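Local atomic coordinates of retinol dehydratase (Spodoptera frugiperda, PDB entry 1X8K), a protein that is a sulfotransferase-family enzyme named for retinol dehydration, probably has sulfotransferase activity, and here holds anhydroretinol together with adenosine-3'-5'-diphosphate. Residues I104-F109 with T163-S168; A198-L203 with G302-G307; K286-G291 with H309-G314. The protein carries 2 engineered substitutions. One frame throughout, in Å; residues are numbered along the deposited sequence.

Interaction 1 of 3, residues I104-F109 with T163-S168; sequences IYLDGF and THLPLS. With ANR (anhydroretinol), chain E.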
# COMPACT_ATOMS: atom_id res chain seq x y z
N ILE A 104 -19.03 -30.99 -4.94
CA ILE A 104 -17.99 -30.44 -5.78
C ILE A 104 -17.91 -28.94 -5.51
O ILE A 104 -18.94 -28.25 -5.42
CB ILE A 104 -18.23 -30.74 -7.25
CG1 ILE A 104 -17.91 -32.21 -7.51
CG2 ILE A 104 -17.33 -29.87 -8.11
CD1 ILE A 104 -18.68 -32.84 -8.63
N TYR A 105 -16.68 -28.45 -5.34
CA TYR A 105 -16.44 -27.03 -5.14
C TYR A 105 -16.11 -26.42 -6.50
O TYR A 105 -14.94 -26.26 -6.89
CB TYR A 105 -15.31 -26.85 -4.11
CG TYR A 105 -15.02 -25.43 -3.66
CD1 TYR A 105 -14.09 -25.21 -2.67
CD2 TYR A 105 -15.64 -24.32 -4.23
CE1 TYR A 105 -13.78 -23.92 -2.25
CE2 TYR A 105 -15.34 -23.03 -3.82
CZ TYR A 105 -14.41 -22.84 -2.83
OH TYR A 105 -14.10 -21.58 -2.39
N LEU A 106 -17.17 -26.08 -7.22
CA LEU A 106 -17.09 -25.53 -8.57
C LEU A 106 -15.94 -24.58 -8.86
O LEU A 106 -15.24 -24.78 -9.85
CB LEU A 106 -18.43 -24.89 -8.98
CG LEU A 106 -18.60 -24.30 -10.39
CD1 LEU A 106 -18.31 -25.28 -11.51
CD2 LEU A 106 -20.00 -23.79 -10.50
N ASP A 107 -15.75 -23.57 -8.00
CA ASP A 107 -14.76 -22.50 -8.24
C ASP A 107 -13.59 -22.53 -7.27
O ASP A 107 -12.83 -21.55 -7.17
CB ASP A 107 -15.41 -21.12 -8.15
CG ASP A 107 -16.03 -20.87 -6.78
OD1 ASP A 107 -16.78 -21.76 -6.32
OD2 ASP A 107 -15.84 -19.82 -6.11
N GLY A 108 -13.46 -23.64 -6.54
CA GLY A 108 -12.34 -23.83 -5.63
C GLY A 108 -11.00 -23.92 -6.38
O GLY A 108 -9.97 -23.51 -5.86
N PHE A 109 -11.03 -24.42 -7.60
CA PHE A 109 -9.82 -24.59 -8.36
C PHE A 109 -9.05 -23.29 -8.57
O PHE A 109 -7.82 -23.31 -8.69
CB PHE A 109 -10.16 -25.21 -9.73
CG PHE A 109 -10.83 -24.25 -10.69
CD1 PHE A 109 -10.07 -23.50 -11.60
CD2 PHE A 109 -12.21 -24.09 -10.68
CE1 PHE A 109 -10.68 -22.62 -12.47
CE2 PHE A 109 -12.84 -23.21 -11.56
CZ PHE A 109 -12.07 -22.47 -12.46
N THR A 163 -20.37 -23.55 -4.37
CA THR A 163 -19.81 -22.47 -5.18
C THR A 163 -19.96 -21.12 -4.52
O THR A 163 -20.97 -20.85 -3.85
CB THR A 163 -20.45 -22.42 -6.60
OG1 THR A 163 -19.73 -21.48 -7.41
CG2 THR A 163 -21.86 -21.84 -6.55
N HIS A 164 -18.97 -20.26 -4.73
CA HIS A 164 -18.99 -18.88 -4.26
C HIS A 164 -19.13 -17.94 -5.48
O HIS A 164 -18.94 -16.73 -5.38
CB HIS A 164 -17.74 -18.61 -3.44
CG HIS A 164 -17.70 -19.35 -2.13
ND1 HIS A 164 -18.69 -19.24 -1.16
CD2 HIS A 164 -16.79 -20.21 -1.62
CE1 HIS A 164 -18.38 -20.00 -0.13
NE2 HIS A 164 -17.23 -20.60 -0.38
N LEU A 165 -19.49 -18.53 -6.62
CA LEU A 165 -19.74 -17.80 -7.87
C LEU A 165 -21.07 -17.03 -7.91
O LEU A 165 -22.12 -17.51 -7.47
CB LEU A 165 -19.67 -18.75 -9.09
CG LEU A 165 -18.31 -19.35 -9.50
CD1 LEU A 165 -18.51 -20.35 -10.61
CD2 LEU A 165 -17.28 -18.29 -9.90
N PRO A 166 -21.02 -15.81 -8.47
CA PRO A 166 -22.23 -15.03 -8.74
C PRO A 166 -23.07 -15.76 -9.78
O PRO A 166 -22.50 -16.57 -10.52
CB PRO A 166 -21.68 -13.75 -9.36
CG PRO A 166 -20.28 -13.68 -8.93
CD PRO A 166 -19.80 -15.09 -8.84
N LEU A 167 -24.37 -15.49 -9.85
CA LEU A 167 -25.19 -16.14 -10.87
C LEU A 167 -24.79 -15.70 -12.28
O LEU A 167 -24.91 -16.49 -13.22
CB LEU A 167 -26.71 -15.94 -10.65
CG LEU A 167 -27.34 -16.06 -9.26
CD1 LEU A 167 -28.70 -15.34 -9.17
CD2 LEU A 167 -27.49 -17.51 -8.81
N SER A 168 -24.29 -14.48 -12.44
CA SER A 168 -23.98 -13.99 -13.79
C SER A 168 -22.69 -14.59 -14.40
O SER A 168 -22.35 -14.30 -15.54
CB SER A 168 -23.96 -12.47 -13.86
OG SER A 168 -23.18 -11.92 -12.82
C15 ANR E . -14.85 -21.61 1.49
C14 ANR E . -13.50 -21.79 1.57
C13 ANR E . -12.67 -22.92 1.59
C20 ANR E . -13.18 -24.35 1.95
C12 ANR E . -11.33 -22.75 1.26
C11 ANR E . -10.28 -23.66 1.18
C10 ANR E . -9.57 -23.86 0.03
C9 ANR E . -8.52 -24.66 -0.37
C19 ANR E . -8.75 -26.13 -0.86
C8 ANR E . -7.26 -24.10 -0.35
C7 ANR E . -6.07 -24.66 -0.73
C6 ANR E . -4.71 -24.38 -1.00
C1 ANR E . -3.85 -22.98 -0.84
C17 ANR E . -3.78 -22.50 0.64
C18 ANR E . -4.24 -21.86 -1.83
C2 ANR E . -2.32 -22.97 -1.20
C3 ANR E . -1.71 -24.29 -1.68
C4 ANR E . -2.70 -25.46 -1.74
C5 ANR E . -4.03 -25.51 -1.45
C16 ANR E . -4.60 -26.94 -1.67
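Tyr105 sets its phenol end against the imidazole of His164. The touching atoms are Tyr105 OH and His164 CD2, 3.1 Å apart. The hydroxyl lies at the imidazole edge, in its plane. The two rings are steeply inclined, with planes 84° apart. Tyr105 reaches this place because CG is anti to the backbone N (chi1 -174°), which carries the ring toward the His164 loop. Gly108 CA then lies over the centre of one face of the phenol ring. His164 ND1 is hydrogen-bonded to Ser70 O, which limits how the imidazole can turn; its NE2 lies 3.2 Å from C15 of anhydroretinol.

Asp107 supplies the polar link. Its OD1 accepts the backbone N-H of His164 at 3.1 Å, in a fairly straight bond on the syn side but tilted 32° out of the carboxylate plane. Thr163 OG1 also donates to Asp107 OD1, at 3.2 Å and from well above the carboxylate plane. Both donors come from the same face. This double grip would be expected to favour the ionised form of the buried carboxylate. Thr163 OG1 in turn accepts from Leu165 N at 3.1 Å, an ST turn that bends the chain just after the strand. Asp107 thus holds the turn that carries His164.

Beside the polar group, Leu165 CG rests on Asp107 CB at 3.7 Å. Leu106 CD2 meets Leu165 CD1 at 3.8 Å, the two side chains meeting at about a right angle. Ile56 of helix 53-57 packs on both leucines.

Strand 104-105 is an outer strand of the parallel sheet, with 160-163 beside it. Loops leaving the C-terminal ends of neighbouring parallel strands form a ligand site here, as is usual in P-loop folds such as that of the sulfotransferases.

Interaction 2 of 3, residues A198-L203 with G302-G307; sequences ARLLYL and GILADG. With ANR (anhydroretinol), chain E.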
# COMPACT_ATOMS: atom_id res chain seq x y z
N ALA A 198 -8.63 -16.08 5.58
CA ALA A 198 -7.45 -15.67 4.83
C ALA A 198 -6.23 -15.97 5.67
O ALA A 198 -5.22 -16.45 5.15
CB ALA A 198 -7.51 -14.18 4.50
N ARG A 199 -6.32 -15.71 6.96
CA ARG A 199 -5.25 -16.01 7.89
C ARG A 199 -5.00 -17.53 7.97
O ARG A 199 -3.86 -18.00 7.98
CB ARG A 199 -5.58 -15.43 9.26
CG ARG A 199 -5.17 -13.98 9.45
CD ARG A 199 -3.98 -13.82 10.39
NE ARG A 199 -3.80 -12.46 10.91
CZ ARG A 199 -3.19 -11.46 10.27
NH1 ARG A 199 -2.68 -11.63 9.05
NH2 ARG A 199 -3.09 -10.28 10.85
N LEU A 200 -6.11 -18.28 7.98
CA LEU A 200 -6.11 -19.73 8.03
C LEU A 200 -5.24 -20.37 6.97
O LEU A 200 -4.38 -21.20 7.28
CB LEU A 200 -7.54 -20.24 7.88
CG LEU A 200 -7.83 -21.74 7.94
CD1 LEU A 200 -7.22 -22.42 9.14
CD2 LEU A 200 -9.31 -21.93 7.98
N LEU A 201 -5.49 -19.99 5.72
CA LEU A 201 -4.83 -20.60 4.56
C LEU A 201 -3.50 -19.90 4.19
O LEU A 201 -2.77 -20.36 3.33
CB LEU A 201 -5.79 -20.64 3.37
CG LEU A 201 -7.14 -21.35 3.61
CD1 LEU A 201 -8.23 -20.93 2.64
CD2 LEU A 201 -6.97 -22.88 3.60
N TYR A 202 -3.20 -18.81 4.88
CA TYR A 202 -2.00 -18.01 4.62
C TYR A 202 -2.15 -17.16 3.36
O TYR A 202 -1.21 -16.98 2.60
CB TYR A 202 -0.75 -18.87 4.51
CG TYR A 202 -0.36 -19.64 5.74
CD1 TYR A 202 -0.62 -21.00 5.85
CD2 TYR A 202 0.35 -19.03 6.78
CE1 TYR A 202 -0.22 -21.73 6.96
CE2 TYR A 202 0.76 -19.75 7.90
CZ TYR A 202 0.48 -21.11 7.98
OH TYR A 202 0.87 -21.84 9.09
N LEU A 203 -3.36 -16.65 3.16
CA LEU A 203 -3.65 -15.83 1.99
C LEU A 203 -3.22 -14.38 2.21
O LEU A 203 -2.98 -13.64 1.25
CB LEU A 203 -5.14 -15.89 1.64
CG LEU A 203 -5.78 -17.27 1.51
CD1 LEU A 203 -7.23 -17.16 1.07
CD2 LEU A 203 -4.99 -18.14 0.52
N GLY A 302 -0.30 -29.81 6.88
CA GLY A 302 0.60 -28.76 7.31
C GLY A 302 0.27 -27.42 6.70
O GLY A 302 1.09 -26.51 6.73
N ILE A 303 -0.93 -27.27 6.14
CA ILE A 303 -1.24 -26.06 5.40
C ILE A 303 -2.23 -25.12 6.08
O ILE A 303 -2.74 -24.19 5.45
CB ILE A 303 -1.71 -26.39 3.97
CG1 ILE A 303 -2.99 -27.22 3.97
CG2 ILE A 303 -0.59 -27.05 3.18
CD1 ILE A 303 -3.79 -27.06 2.70
N LEU A 304 -2.49 -25.35 7.36
CA LEU A 304 -3.39 -24.47 8.10
C LEU A 304 -2.63 -23.77 9.20
O LEU A 304 -1.79 -24.40 9.87
CB LEU A 304 -4.55 -25.27 8.69
CG LEU A 304 -5.59 -25.94 7.78
CD1 LEU A 304 -6.85 -26.18 8.58
CD2 LEU A 304 -5.89 -25.18 6.50
N ALA A 305 -2.90 -22.48 9.41
CA ALA A 305 -2.16 -21.72 10.42
C ALA A 305 -2.62 -22.02 11.84
O ALA A 305 -3.82 -22.27 12.08
CB ALA A 305 -2.26 -20.24 10.13
N ASP A 306 -1.66 -22.04 12.78
CA ASP A 306 -1.95 -22.04 14.22
C ASP A 306 -2.92 -20.89 14.55
O ASP A 306 -2.83 -19.81 13.97
CB ASP A 306 -0.68 -21.79 15.06
CG ASP A 306 0.46 -22.75 14.77
OD1 ASP A 306 0.24 -23.89 14.30
OD2 ASP A 306 1.64 -22.44 15.04
N GLY A 307 -3.81 -21.09 15.52
CA GLY A 307 -4.76 -20.05 15.86
C GLY A 307 -6.07 -20.25 15.11
O GLY A 307 -7.13 -20.47 15.72
C15 ANR E . -14.85 -21.61 1.49
C14 ANR E . -13.50 -21.79 1.57
C13 ANR E . -12.67 -22.92 1.59
C20 ANR E . -13.18 -24.35 1.95
C12 ANR E . -11.33 -22.75 1.26
C11 ANR E . -10.28 -23.66 1.18
C10 ANR E . -9.57 -23.86 0.03
C9 ANR E . -8.52 -24.66 -0.37
C19 ANR E . -8.75 -26.13 -0.86
C8 ANR E . -7.26 -24.10 -0.35
C7 ANR E . -6.07 -24.66 -0.73
C6 ANR E . -4.71 -24.38 -1.00
C1 ANR E . -3.85 -22.98 -0.84
C17 ANR E . -3.78 -22.50 0.64
C18 ANR E . -4.24 -21.86 -1.83
C2 ANR E . -2.32 -22.97 -1.20
C3 ANR E . -1.71 -24.29 -1.68
C4 ANR E . -2.70 -25.46 -1.74
C5 ANR E . -4.03 -25.51 -1.45
C16 ANR E . -4.60 -26.94 -1.67
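The backbone N of Ala305 donates to Leu200 O at 2.9 Å, tying an irregular loop to the last turn of helix 187-201. That helix ends in a Schellman motif with Tyr202 as its C-prime residue, at positive phi (76°). Its two bonds run from Leu203 N to Ala198 O and from Tyr202 N to Arg199 O. Leu200 O, close to the helix end, takes the N-H of Ala305 from the loop in its carbonyl plane.

Tyr202 leaves the helix and folds its ring over the loop. Its first torsion (chi1 -63°) places CG beside the backbone N and lays the ring over the Ala305 methyl. That methyl sits over one ring face in a CH-pi contact, with CB 4.0 Å from the ring centroid. Ile303 O approaches the same ring at its edge, near the ring plane. Pro125 also touches Tyr202. The Ala305 methyl also lies 3.5 Å from Arg199 O, measured from CB.

The leucines form the buried side. Leu200 and Leu304 lie side by side and point the same way, with Leu200 CD1 3.8 Å from Leu304 CD1. Leu201 runs alongside Leu304 in the same manner, its CD2 3.9 Å from Leu304 CD2. Tyr298 and Arg299 of helix 297-301 pack on Leu304 as well. Of the three leucines, Leu201 is the one that reaches anhydroretinol. Leu201 CD1 rests on the polyene chain, 3.7 Å from C11 of anhydroretinol, while CD2 lies between Leu304 and the ligand. Its backbone takes part too, with Leu201 O 3.6 Å from ligand C17, a methyl on the ring of anhydroretinol.

Interaction 3 of 3, residues K286-G291 with H309-G314; sequences KFKNNG and HFIRKG. With A3P (adenosine-3'-5'-diphosphate), chain H; ANR (anhydroretinol), chain E.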
# COMPACT_ATOMS: atom_id res chain seq x y z
N LYS A 286 -20.56 -29.23 18.56
CA LYS A 286 -20.60 -30.56 17.99
C LYS A 286 -20.00 -30.49 16.56
O LYS A 286 -18.94 -31.05 16.30
CB LYS A 286 -22.04 -31.11 18.01
CG LYS A 286 -22.15 -32.62 17.93
CD LYS A 286 -23.36 -33.18 18.71
CE LYS A 286 -23.39 -34.73 18.72
NZ LYS A 286 -22.91 -35.32 17.42
N PHE A 287 -20.67 -29.75 15.68
CA PHE A 287 -20.21 -29.52 14.31
C PHE A 287 -18.71 -29.18 14.19
O PHE A 287 -17.98 -29.82 13.42
CB PHE A 287 -21.05 -28.40 13.71
CG PHE A 287 -21.18 -28.46 12.22
CD1 PHE A 287 -21.83 -29.53 11.61
CD2 PHE A 287 -20.70 -27.43 11.43
CE1 PHE A 287 -21.97 -29.57 10.24
CE2 PHE A 287 -20.83 -27.48 10.06
CZ PHE A 287 -21.47 -28.55 9.47
N LYS A 288 -18.26 -28.18 14.95
CA LYS A 288 -16.86 -27.74 15.05
C LYS A 288 -15.83 -28.85 15.31
O LYS A 288 -14.68 -28.74 14.89
CB LYS A 288 -16.74 -26.69 16.17
CG LYS A 288 -15.49 -25.82 16.10
CD LYS A 288 -15.17 -25.20 17.45
CE LYS A 288 -14.31 -23.97 17.29
NZ LYS A 288 -13.02 -24.35 16.69
N ASN A 289 -16.23 -29.88 16.04
CA ASN A 289 -15.39 -31.04 16.33
C ASN A 289 -15.83 -32.23 15.50
O ASN A 289 -15.68 -33.39 15.93
CB ASN A 289 -15.45 -31.41 17.81
CG ASN A 289 -14.69 -30.45 18.67
OD1 ASN A 289 -13.46 -30.41 18.62
ND2 ASN A 289 -15.41 -29.66 19.46
N ASN A 290 -16.42 -31.94 14.35
CA ASN A 290 -16.83 -32.96 13.40
C ASN A 290 -15.75 -33.06 12.33
O ASN A 290 -15.54 -32.13 11.54
CB ASN A 290 -18.18 -32.58 12.79
CG ASN A 290 -18.78 -33.68 11.93
OD1 ASN A 290 -18.08 -34.54 11.42
ND2 ASN A 290 -20.10 -33.64 11.76
N GLY A 291 -15.05 -34.19 12.31
CA GLY A 291 -14.01 -34.39 11.32
C GLY A 291 -14.44 -34.29 9.86
O GLY A 291 -13.66 -33.92 8.99
N HIS A 309 -9.10 -21.68 12.45
CA HIS A 309 -9.93 -22.87 12.30
C HIS A 309 -10.97 -22.58 11.23
O HIS A 309 -11.42 -21.44 11.11
CB HIS A 309 -10.62 -23.21 13.63
CG HIS A 309 -9.67 -23.63 14.72
ND1 HIS A 309 -9.22 -24.93 14.86
CD2 HIS A 309 -9.06 -22.91 15.69
CE1 HIS A 309 -8.38 -24.99 15.88
NE2 HIS A 309 -8.27 -23.79 16.40
N PHE A 310 -11.38 -23.58 10.46
CA PHE A 310 -12.42 -23.38 9.45
C PHE A 310 -13.78 -23.04 10.08
O PHE A 310 -14.53 -22.22 9.54
CB PHE A 310 -12.53 -24.58 8.50
CG PHE A 310 -13.40 -24.31 7.30
CD1 PHE A 310 -12.98 -23.41 6.29
CD2 PHE A 310 -14.64 -24.94 7.15
CE1 PHE A 310 -13.78 -23.15 5.16
CE2 PHE A 310 -15.45 -24.68 6.02
CZ PHE A 310 -15.02 -23.77 5.03
N ILE A 311 -14.08 -23.69 11.20
CA ILE A 311 -15.28 -23.41 11.99
C ILE A 311 -14.80 -22.72 13.26
O ILE A 311 -14.18 -23.34 14.13
CB ILE A 311 -16.04 -24.72 12.30
CG1 ILE A 311 -16.80 -25.22 11.07
CG2 ILE A 311 -17.07 -24.50 13.36
CD1 ILE A 311 -16.76 -26.72 10.87
N ARG A 312 -15.11 -21.43 13.35
CA ARG A 312 -14.49 -20.50 14.30
C ARG A 312 -15.34 -20.23 15.55
O ARG A 312 -15.33 -21.02 16.50
CB ARG A 312 -14.22 -19.21 13.55
CG ARG A 312 -12.99 -18.47 13.91
CD ARG A 312 -12.77 -17.28 13.00
NE ARG A 312 -13.93 -16.39 13.01
CZ ARG A 312 -14.06 -15.33 13.79
NH1 ARG A 312 -13.09 -14.98 14.64
NH2 ARG A 312 -15.16 -14.60 13.72
N LYS A 313 -16.06 -19.11 15.56
CA LYS A 313 -16.87 -18.72 16.72
C LYS A 313 -18.37 -18.97 16.58
O LYS A 313 -19.02 -19.30 17.56
CB LYS A 313 -16.63 -17.26 17.08
CG LYS A 313 -15.64 -17.08 18.21
CD LYS A 313 -16.17 -16.12 19.26
CE LYS A 313 -15.24 -16.14 20.49
NZ LYS A 313 -15.99 -15.80 21.75
N GLY A 314 -18.89 -18.83 15.36
CA GLY A 314 -20.28 -19.13 15.05
C GLY A 314 -21.31 -18.23 15.68
O GLY A 314 -22.42 -18.69 15.99
P1 A3P H . -17.35 -17.34 11.88
O1P A3P H . -18.10 -16.02 11.91
O2P A3P H . -17.42 -18.10 13.19
O3P A3P H . -15.97 -17.19 11.29
P2 A3P H . -18.99 -20.71 5.38
O4P A3P H . -17.52 -20.36 5.24
O5P A3P H . -19.26 -22.19 5.52
O6P A3P H . -19.90 -20.02 4.38
O5' A3P H . -19.37 -20.09 6.83
C5' A3P H . -18.40 -20.07 7.87
C4' A3P H . -18.94 -19.38 9.11
O4' A3P H . -20.04 -20.14 9.60
C3' A3P H . -17.84 -19.41 10.15
O3' A3P H . -18.19 -18.18 10.80
C2' A3P H . -18.24 -20.45 11.16
O2' A3P H . -17.75 -20.32 12.49
C1' A3P H . -19.72 -20.69 10.89
N9 A3P H . -20.28 -22.01 11.19
C8 A3P H . -19.87 -23.20 10.73
N7 A3P H . -20.65 -24.21 11.22
C5 A3P H . -21.57 -23.62 12.00
C6 A3P H . -22.65 -24.04 12.78
N6 A3P H . -22.91 -25.37 12.84
N1 A3P H . -23.41 -23.13 13.46
C2 A3P H . -23.15 -21.80 13.40
N3 A3P H . -22.12 -21.30 12.67
C4 A3P H . -21.32 -22.26 11.95
C15 ANR E . -14.85 -21.61 1.49
C14 ANR E . -13.50 -21.79 1.57
C13 ANR E . -12.67 -22.92 1.59
C20 ANR E . -13.18 -24.35 1.95
C12 ANR E . -11.33 -22.75 1.26
C11 ANR E . -10.28 -23.66 1.18
C10 ANR E . -9.57 -23.86 0.03
C9 ANR E . -8.52 -24.66 -0.37
C19 ANR E . -8.75 -26.13 -0.86
C8 ANR E . -7.26 -24.10 -0.35
C7 ANR E . -6.07 -24.66 -0.73
C6 ANR E . -4.71 -24.38 -1.00
C1 ANR E . -3.85 -22.98 -0.84
C17 ANR E . -3.78 -22.50 0.64
C18 ANR E . -4.24 -21.86 -1.83
C2 ANR E . -2.32 -22.97 -1.20
C3 ANR E . -1.71 -24.29 -1.68
C4 ANR E . -2.70 -25.46 -1.74
C5 ANR E . -4.03 -25.51 -1.45
C16 ANR E . -4.60 -26.94 -1.67
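Apolar packing joins the end of helix 284-288 to the loop. Lys288 and Ile311 run antiparallel alongside each other, and Lys288 CG lies against Ile311 CG2. The other branch of Ile311 carries CD1 to Phe287 CD2, at 4.0 Å. Ile311 CG1 also borders adenine C8 of adenosine-3'-5'-diphosphate, at 3.7 Å. The Phe287 ring lies beside N6 and N7 of the same base.

One hydrogen bond crosses between the segments. The Lys288 chain is extended up to CE and bends at its end (chi4 -63°), which brings NZ to Ile311 O at 3.0 Å, close to the line of the carbonyl bond (166°). The same ammonium sits above one face of the His309 imidazole, offset toward its rim. His309 ND1 is hydrogen-bonded to Glu296.

Polar bonds to the nucleotide come from the loop. Arg312 N donates to the ribose O2' at 3.0 Å. Arg312 NE meets O3P of the 3'-phosphate at 2.8 Å, almost straight (172°) and in the guanidinium plane. Lys313 N and Gly314 N both donate to O2P of that phosphate. Phe310 turns to anhydroretinol instead, with CE1 near C20.

Arg312-Lys313-Gly314 begins the longer motif that binds the 3'-phosphate in cytosolic sulfotransferases. The Lys288 ammonium anchors the loop through the carbonyl of Ile311. The main-chain N-H groups of Lys313 and Gly314 bind the phosphate, and the charge of Arg312 probably offsets part of its own.

In the fold
All three contacts touch anhydroretinol, but from different parts of the fold. Interaction 1 is the buried one, near the centre of the chain at the ends of two neighbouring strands, and relies on a carboxylate. Interactions 2 and 3 are only partly buried and lie farther out, where helix ends meet loop. They share the long loop between helices 297-301 and 325-339, and they touch where Leu200 packs on His309 and Phe310. Interaction 2 is mostly apolar and faces the ligand's hydrocarbon, whereas interaction 3 adds charge and binds the nucleotide phosphate. The centre of interaction 1 is about 21 Å from that of interaction 2 and about 22 Å from that of interaction 3.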